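Local atomic coordinates of aminotransferase (Neisseria meningitidis Z2491, PDB entry 3JTX), a protein that probably transfers amino groups between amino acids and keto acids with pyridoxal phosphate, as a class I and II aminotransferase. Residues K265-L268 with L269-Y273; I280-Q283 with R284-A288. All blocks are in the same frame, centred on the assembly; numbering follows the deposited sequence.

Interaction 1: K265-L268 with L269-Y273; sequences KNFL and LYRTY
K265 opens the run by offering its carbonyl to L269: K265 O accepts from L269 N at 3.3 Å, a weak bond. N266 gives the following rung, N266 O taking Y270 N at 3.3 Å, and N266 also packs on N3 of the second subunit. F267 carries the side-chain contact. Its carbonyl O accepts R271 N at 2.9 Å, in the carbonyl plane, and its ring carries a methylene of the same arginine on one face: R271 CD sits 3.6 Å from the centroid of the F267 ring, only 3° off the normal, a CH-pi contact over the centre. The first torsion of the arginine sets CG anti to its own carbonyl carbon (chi1 -69°), and the extended second torsion carries CD over the ring; the bend at chi3 then turns the guanidinium, leaving R271 NH1 3.6 Å from F267 CZ. The guanidinium is inclined by 56° to the ring, and the two do not stack; its NH2 is instead drawn into a salt bridge with E102, and the ring meets F107 edge-to-face. L268 closes the first four residues, with L268 O bonded to T272 N at 3.0 Å. T272 CG2 comes 3.1 Å from the same L268 O, a tight contact. T272 OG1 bends back to give a bond to L269 O at 2.8 Å and also pairs with Y12 of the second subunit, where Y270 meets F105 edge-to-face. This is an i to i+4 CH-pi contact between arginine and phenylalanine on a helix set between helix 100-111 and the second subunit, probably in the large domain of a fold type I aminotransferase.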
ATOM      1  N   LYS A 265       3.750 -17.293  -2.047  1.00 16.77           N
ATOM      2  CA  LYS A 265       3.124 -17.461  -3.358  1.00 17.59           C
ATOM      3  C   LYS A 265       1.704 -16.906  -3.331  1.00 17.51           C
ATOM      4  O   LYS A 265       1.292 -16.131  -4.224  1.00 16.55           O
ATOM      5  CB  LYS A 265       3.117 -18.943  -3.766  1.00 18.61           C
ATOM      6  CG  LYS A 265       2.568 -19.221  -5.148  1.00 22.50           C
ATOM      7  CD  LYS A 265       2.649 -20.729  -5.442  1.00 26.53           C
ATOM      8  CE  LYS A 265       2.188 -21.044  -6.856  1.00 30.72           C
ATOM      9  NZ  LYS A 265       0.729 -20.757  -7.048  1.00 33.63           N
ATOM     10  N   ASN A 266       0.951 -17.288  -2.300  1.00 17.10           N
ATOM     11  CA  ASN A 266      -0.430 -16.837  -2.162  1.00 17.34           C
ATOM     12  C   ASN A 266      -0.495 -15.367  -1.795  1.00 16.61           C
ATOM     13  O   ASN A 266      -1.330 -14.636  -2.332  1.00 15.76           O
ATOM     14  CB  ASN A 266      -1.199 -17.696  -1.159  1.00 18.52           C
ATOM     15  CG  ASN A 266      -1.363 -19.117  -1.644  1.00 20.77           C
ATOM     16  OD1 ASN A 266      -1.486 -19.358  -2.849  1.00 26.18           O
ATOM     17  ND2 ASN A 266      -1.343 -20.070  -0.726  1.00 24.00           N
ATOM     18  N   PHE A 267       0.427 -14.914  -0.950  1.00 15.75           N
ATOM     19  CA  PHE A 267       0.482 -13.510  -0.585  1.00 15.64           C
ATOM     20  C   PHE A 267       0.757 -12.625  -1.816  1.00 15.42           C
ATOM     21  O   PHE A 267       0.134 -11.560  -1.990  1.00 16.19           O
ATOM     22  CB  PHE A 267       1.546 -13.293   0.492  1.00 16.09           C
ATOM     23  CG  PHE A 267       1.456 -11.966   1.228  1.00 15.52           C
ATOM     24  CD1 PHE A 267       0.257 -11.273   1.374  1.00 16.86           C
ATOM     25  CD2 PHE A 267       2.583 -11.445   1.834  1.00 16.41           C
ATOM     26  CE1 PHE A 267       0.210 -10.074   2.074  1.00 15.55           C
ATOM     27  CE2 PHE A 267       2.528 -10.249   2.540  1.00 16.19           C
ATOM     28  CZ  PHE A 267       1.339  -9.573   2.660  1.00 16.72           C
ATOM     29  N   LEU A 268       1.679 -13.062  -2.668  1.00 14.98           N
ATOM     30  CA  LEU A 268       2.003 -12.315  -3.884  1.00 15.41           C
ATOM     31  C   LEU A 268       0.768 -12.120  -4.782  1.00 15.33           C
ATOM     32  O   LEU A 268       0.553 -11.032  -5.326  1.00 15.98           O
ATOM     33  CB  LEU A 268       3.132 -13.005  -4.665  1.00 15.26           C
ATOM     34  CG  LEU A 268       3.448 -12.399  -6.036  1.00 15.83           C
ATOM     35  CD1 LEU A 268       3.917 -10.952  -5.866  1.00 13.57           C
ATOM     36  CD2 LEU A 268       4.513 -13.271  -6.784  1.00 14.94           C
ATOM     37  N   LEU A 269      -0.040 -13.165  -4.944  1.00 15.65           N
ATOM     38  CA  LEU A 269      -1.234 -13.083  -5.788  1.00 16.32           C
ATOM     39  C   LEU A 269      -2.183 -12.003  -5.256  1.00 16.02           C
ATOM     40  O   LEU A 269      -2.682 -11.167  -6.001  1.00 15.31           O
ATOM     41  CB  LEU A 269      -1.956 -14.438  -5.853  1.00 16.66           C
ATOM     42  CG  LEU A 269      -3.224 -14.502  -6.720  1.00 18.90           C
ATOM     43  CD1 LEU A 269      -2.961 -14.033  -8.182  1.00 19.04           C
ATOM     44  CD2 LEU A 269      -3.797 -15.942  -6.692  1.00 21.05           C
ATOM     45  N   TYR A 270      -2.425 -12.039  -3.955  1.00 15.87           N
ATOM     46  CA  TYR A 270      -3.253 -11.039  -3.298  1.00 15.77           C
ATOM     47  C   TYR A 270      -2.684  -9.631  -3.489  1.00 15.79           C
ATOM     48  O   TYR A 270      -3.447  -8.694  -3.741  1.00 15.77           O
ATOM     49  CB  TYR A 270      -3.342 -11.356  -1.801  1.00 16.21           C
ATOM     50  CG  TYR A 270      -4.149 -10.377  -0.985  1.00 16.06           C
ATOM     51  CD1 TYR A 270      -5.497 -10.589  -0.750  1.00 18.16           C
ATOM     52  CD2 TYR A 270      -3.553  -9.285  -0.396  1.00 17.98           C
ATOM     53  CE1 TYR A 270      -6.251  -9.698   0.027  1.00 19.53           C
ATOM     54  CE2 TYR A 270      -4.299  -8.386   0.361  1.00 19.29           C
ATOM     55  CZ  TYR A 270      -5.649  -8.612   0.575  1.00 19.59           C
ATOM     56  OH  TYR A 270      -6.388  -7.709   1.344  1.00 24.58           O
ATOM     57  N   ARG A 271      -1.357  -9.497  -3.381  1.00 15.09           N
ATOM     58  CA  ARG A 271      -0.693  -8.206  -3.443  1.00 15.12           C
ATOM     59  C   ARG A 271      -0.728  -7.606  -4.846  1.00 14.71           C
ATOM     60  O   ARG A 271      -0.644  -6.386  -4.992  1.00 15.55           O
ATOM     61  CB  ARG A 271       0.745  -8.285  -2.916  1.00 14.85           C
ATOM     62  CG  ARG A 271       0.816  -8.534  -1.415  1.00 17.07           C
ATOM     63  CD  ARG A 271       2.222  -8.851  -0.944  1.00 17.11           C
ATOM     64  NE  ARG A 271       3.059  -7.671  -1.048  1.00 15.27           N
ATOM     65  CZ  ARG A 271       3.012  -6.630  -0.234  1.00 14.53           C
ATOM     66  NH1 ARG A 271       2.178  -6.603   0.796  1.00 16.61           N
ATOM     67  NH2 ARG A 271       3.820  -5.614  -0.448  1.00 15.56           N
ATOM     68  N   THR A 272      -0.886  -8.436  -5.871  1.00 14.51           N
ATOM     69  CA  THR A 272      -1.033  -7.908  -7.233  1.00 14.28           C
ATOM     70  C   THR A 272      -2.318  -7.105  -7.352  1.00 14.06           C
ATOM     71  O   THR A 272      -2.351  -6.100  -8.063  1.00 14.00           O
ATOM     72  CB  THR A 272      -0.928  -8.981  -8.354  1.00 14.33           C
ATOM     73  OG1 THR A 272      -2.099  -9.807  -8.373  1.00 18.11           O
ATOM     74  CG2 THR A 272       0.324  -9.817  -8.158  1.00 12.25           C
ATOM     75  N   TYR A 273      -3.355  -7.496  -6.608  1.00 12.70           N
ATOM     76  CA  TYR A 273      -4.603  -6.732  -6.585  1.00 12.44           C
ATOM     77  C   TYR A 273      -4.568  -5.598  -5.562  1.00 13.24           C
ATOM     78  O   TYR A 273      -5.090  -4.504  -5.827  1.00 13.92           O
ATOM     79  CB  TYR A 273      -5.791  -7.664  -6.320  1.00 12.90           C
ATOM     80  CG  TYR A 273      -6.097  -8.569  -7.491  1.00 12.98           C
ATOM     81  CD1 TYR A 273      -6.913  -8.135  -8.518  1.00 14.26           C
ATOM     82  CD2 TYR A 273      -5.544  -9.840  -7.583  1.00 14.57           C
ATOM     83  CE1 TYR A 273      -7.198  -8.938  -9.619  1.00 15.06           C
ATOM     84  CE2 TYR A 273      -5.818 -10.662  -8.686  1.00 14.28           C
ATOM     85  CZ  TYR A 273      -6.643 -10.204  -9.696  1.00 14.50           C
ATOM     86  OH  TYR A 273      -6.926 -11.011 -10.773  1.00 17.82           O
TER

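Interaction 2: I280-Q283 with R284-A288; sequences IPVQ and RASIA
I280 O accepts from R284 N at 2.8 Å, beginning a regular series of i to i+4 backbone bonds in the first turns of helix 280-291. P281 O takes A285 N at 3.0 Å. Q283 O takes I287 N at 2.9 Å. On the side-chain level I280 and R284 lie side by side and point the same way, I280 CG2 coming 3.9 Å from R284 NE, obliquely to the guanidinium. The first torsion of the arginine (chi1 -58°) sets CG beside its backbone N, with R284 CG 3.3 Å from I280 O; the bend at chi2 (-83°) then directs CD and NE alongside the isoleucine. Its polar end is spoken for by two acids, NE pairing with E58 and NH1 with E70. Two residues on from I280, V282 O is gripped twice by S286. The hydroxyl OG of S286 donates to V282 O at 2.6 Å, and the backbone N of S286 donates to the same V282 O at 2.9 Å, the two donors arriving from opposite faces of the carbonyl plane. With OG anti to its carbonyl carbon (chi1 -57°), the serine swings its hydroxyl back toward the preceding turn; the same OG also bonds to S254. Q283 OE1 takes the backbone N of L68 and its NE2 reaches M278 O, while I287 CG1 rests 3.4 Å from Q283 O. P281 and A285 both touch L52 of helix 46-54. Chemically, then, a buried serine hydroxyl is satisfied within its own helix and by a second hydroxyl, and the charge of R284 is balanced by two carboxylates from outside this helix, which tie its start to the loop carrying E58 and to helix 69-82 at E70.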
ATOM      1  N   ILE A 280      10.502   1.493  -8.815  1.00 12.94           N
ATOM      2  CA  ILE A 280      11.834   0.974  -9.117  1.00 13.03           C
ATOM      3  C   ILE A 280      12.951   1.828  -8.464  1.00 13.38           C
ATOM      4  O   ILE A 280      13.868   1.266  -7.851  1.00 14.11           O
ATOM      5  CB  ILE A 280      12.053   0.727 -10.626  1.00 13.33           C
ATOM      6  CG1 ILE A 280      11.126  -0.423 -11.077  1.00 14.20           C
ATOM      7  CG2 ILE A 280      13.500   0.311 -10.880  1.00 12.26           C
ATOM      8  CD1 ILE A 280      11.012  -0.628 -12.574  1.00 14.87           C
ATOM      9  N   PRO A 281      12.875   3.168  -8.567  1.00 13.27           N
ATOM     10  CA  PRO A 281      13.884   3.958  -7.828  1.00 13.95           C
ATOM     11  C   PRO A 281      13.942   3.685  -6.322  1.00 14.24           C
ATOM     12  O   PRO A 281      15.030   3.728  -5.736  1.00 14.15           O
ATOM     13  CB  PRO A 281      13.480   5.402  -8.120  1.00 14.42           C
ATOM     14  CG  PRO A 281      12.842   5.323  -9.487  1.00 13.57           C
ATOM     15  CD  PRO A 281      12.062   4.020  -9.449  1.00 13.79           C
ATOM     16  N   VAL A 282      12.803   3.383  -5.695  1.00 14.27           N
ATOM     17  CA  VAL A 282      12.813   2.969  -4.287  1.00 14.12           C
ATOM     18  C   VAL A 282      13.474   1.593  -4.106  1.00 14.25           C
ATOM     19  O   VAL A 282      14.212   1.374  -3.127  1.00 14.70           O
ATOM     20  CB  VAL A 282      11.402   2.988  -3.694  1.00 13.93           C
ATOM     21  CG1 VAL A 282      11.401   2.442  -2.273  1.00 13.44           C
ATOM     22  CG2 VAL A 282      10.852   4.435  -3.723  1.00 15.03           C
ATOM     23  N   GLN A 283      13.247   0.685  -5.056  1.00 13.39           N
ATOM     24  CA  GLN A 283      13.957  -0.585  -5.066  1.00 13.74           C
ATOM     25  C   GLN A 283      15.481  -0.401  -5.172  1.00 13.87           C
ATOM     26  O   GLN A 283      16.245  -1.072  -4.477  1.00 12.46           O
ATOM     27  CB  GLN A 283      13.483  -1.487  -6.202  1.00 13.77           C
ATOM     28  CG  GLN A 283      12.020  -1.946  -6.094  1.00 13.79           C
ATOM     29  CD  GLN A 283      11.726  -3.075  -7.071  1.00 14.40           C
ATOM     30  OE1 GLN A 283      12.447  -4.080  -7.100  1.00 14.03           O
ATOM     31  NE2 GLN A 283      10.657  -2.923  -7.865  1.00 13.43           N
ATOM     32  N   ARG A 284      15.909   0.520  -6.030  1.00 13.70           N
ATOM     33  CA  ARG A 284      17.335   0.797  -6.198  1.00 14.02           C
ATOM     34  C   ARG A 284      17.963   1.369  -4.909  1.00 14.21           C
ATOM     35  O   ARG A 284      19.057   0.965  -4.502  1.00 13.70           O
ATOM     36  CB  ARG A 284      17.571   1.758  -7.363  1.00 14.36           C
ATOM     37  CG  ARG A 284      17.035   1.268  -8.706  1.00 15.70           C
ATOM     38  CD  ARG A 284      17.964   0.325  -9.405  1.00 17.08           C
ATOM     39  NE  ARG A 284      17.386  -0.103 -10.674  1.00 15.23           N
ATOM     40  CZ  ARG A 284      17.573  -1.292 -11.231  1.00 15.41           C
ATOM     41  NH1 ARG A 284      18.350  -2.209 -10.650  1.00 16.39           N
ATOM     42  NH2 ARG A 284      16.969  -1.576 -12.375  1.00 14.44           N
ATOM     43  N   ALA A 285      17.277   2.333  -4.309  1.00 14.32           N
ATOM     44  CA  ALA A 285      17.706   2.932  -3.049  1.00 14.73           C
ATOM     45  C   ALA A 285      17.778   1.860  -1.962  1.00 14.70           C
ATOM     46  O   ALA A 285      18.680   1.876  -1.118  1.00 15.95           O
ATOM     47  CB  ALA A 285      16.732   4.049  -2.654  1.00 14.08           C
ATOM     48  N   SER A 286      16.849   0.905  -2.009  1.00 14.66           N
ATOM     49  CA  SER A 286      16.777  -0.167  -1.020  1.00 14.94           C
ATOM     50  C   SER A 286      17.909  -1.177  -1.178  1.00 15.10           C
ATOM     51  O   SER A 286      18.491  -1.608  -0.183  1.00 15.24           O
ATOM     52  CB  SER A 286      15.413  -0.874  -1.087  1.00 14.54           C
ATOM     53  OG  SER A 286      14.356   0.070  -0.886  1.00 15.65           O
ATOM     54  N   ILE A 287      18.232  -1.537  -2.417  1.00 14.99           N
ATOM     55  CA  ILE A 287      19.412  -2.370  -2.695  1.00 15.24           C
ATOM     56  C   ILE A 287      20.665  -1.718  -2.095  1.00 15.62           C
ATOM     57  O   ILE A 287      21.435  -2.365  -1.361  1.00 15.69           O
ATOM     58  CB  ILE A 287      19.606  -2.594  -4.213  1.00 15.33           C
ATOM     59  CG1 ILE A 287      18.521  -3.519  -4.767  1.00 16.07           C
ATOM     60  CG2 ILE A 287      20.985  -3.226  -4.501  1.00 15.01           C
ATOM     61  CD1 ILE A 287      18.378  -3.479  -6.304  1.00 15.83           C
ATOM     62  N   ALA A 288      20.842  -0.426  -2.368  1.00 15.27           N
ATOM     63  CA  ALA A 288      21.960   0.337  -1.805  1.00 15.42           C
ATOM     64  C   ALA A 288      21.977   0.273  -0.277  1.00 15.33           C
ATOM     65  O   ALA A 288      23.047   0.133   0.326  1.00 15.36           O
ATOM     66  CB  ALA A 288      21.914   1.799  -2.273  1.00 14.41           C
TER

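How the interactions relate
Interactions 1 and 2 lie on helices 261-274 and 280-291, which follow each other in the chain; their centres are 21 Å apart, and their nearest atoms, about 10 Å apart, do not touch. The neighbours differ: 265-273 packs on helix 100-111 and reaches the second subunit, whereas 280-288 sits among helices 46-54 and 69-82 and meets no other chain. Both nevertheless contact the region between those two helices, interaction 1 through T65 and interaction 2 through L68. The cofactor is held as a Schiff base on K245, which lies between strands 237-242 and 255-259 in the chain; the partners named for both contacts are protein residues.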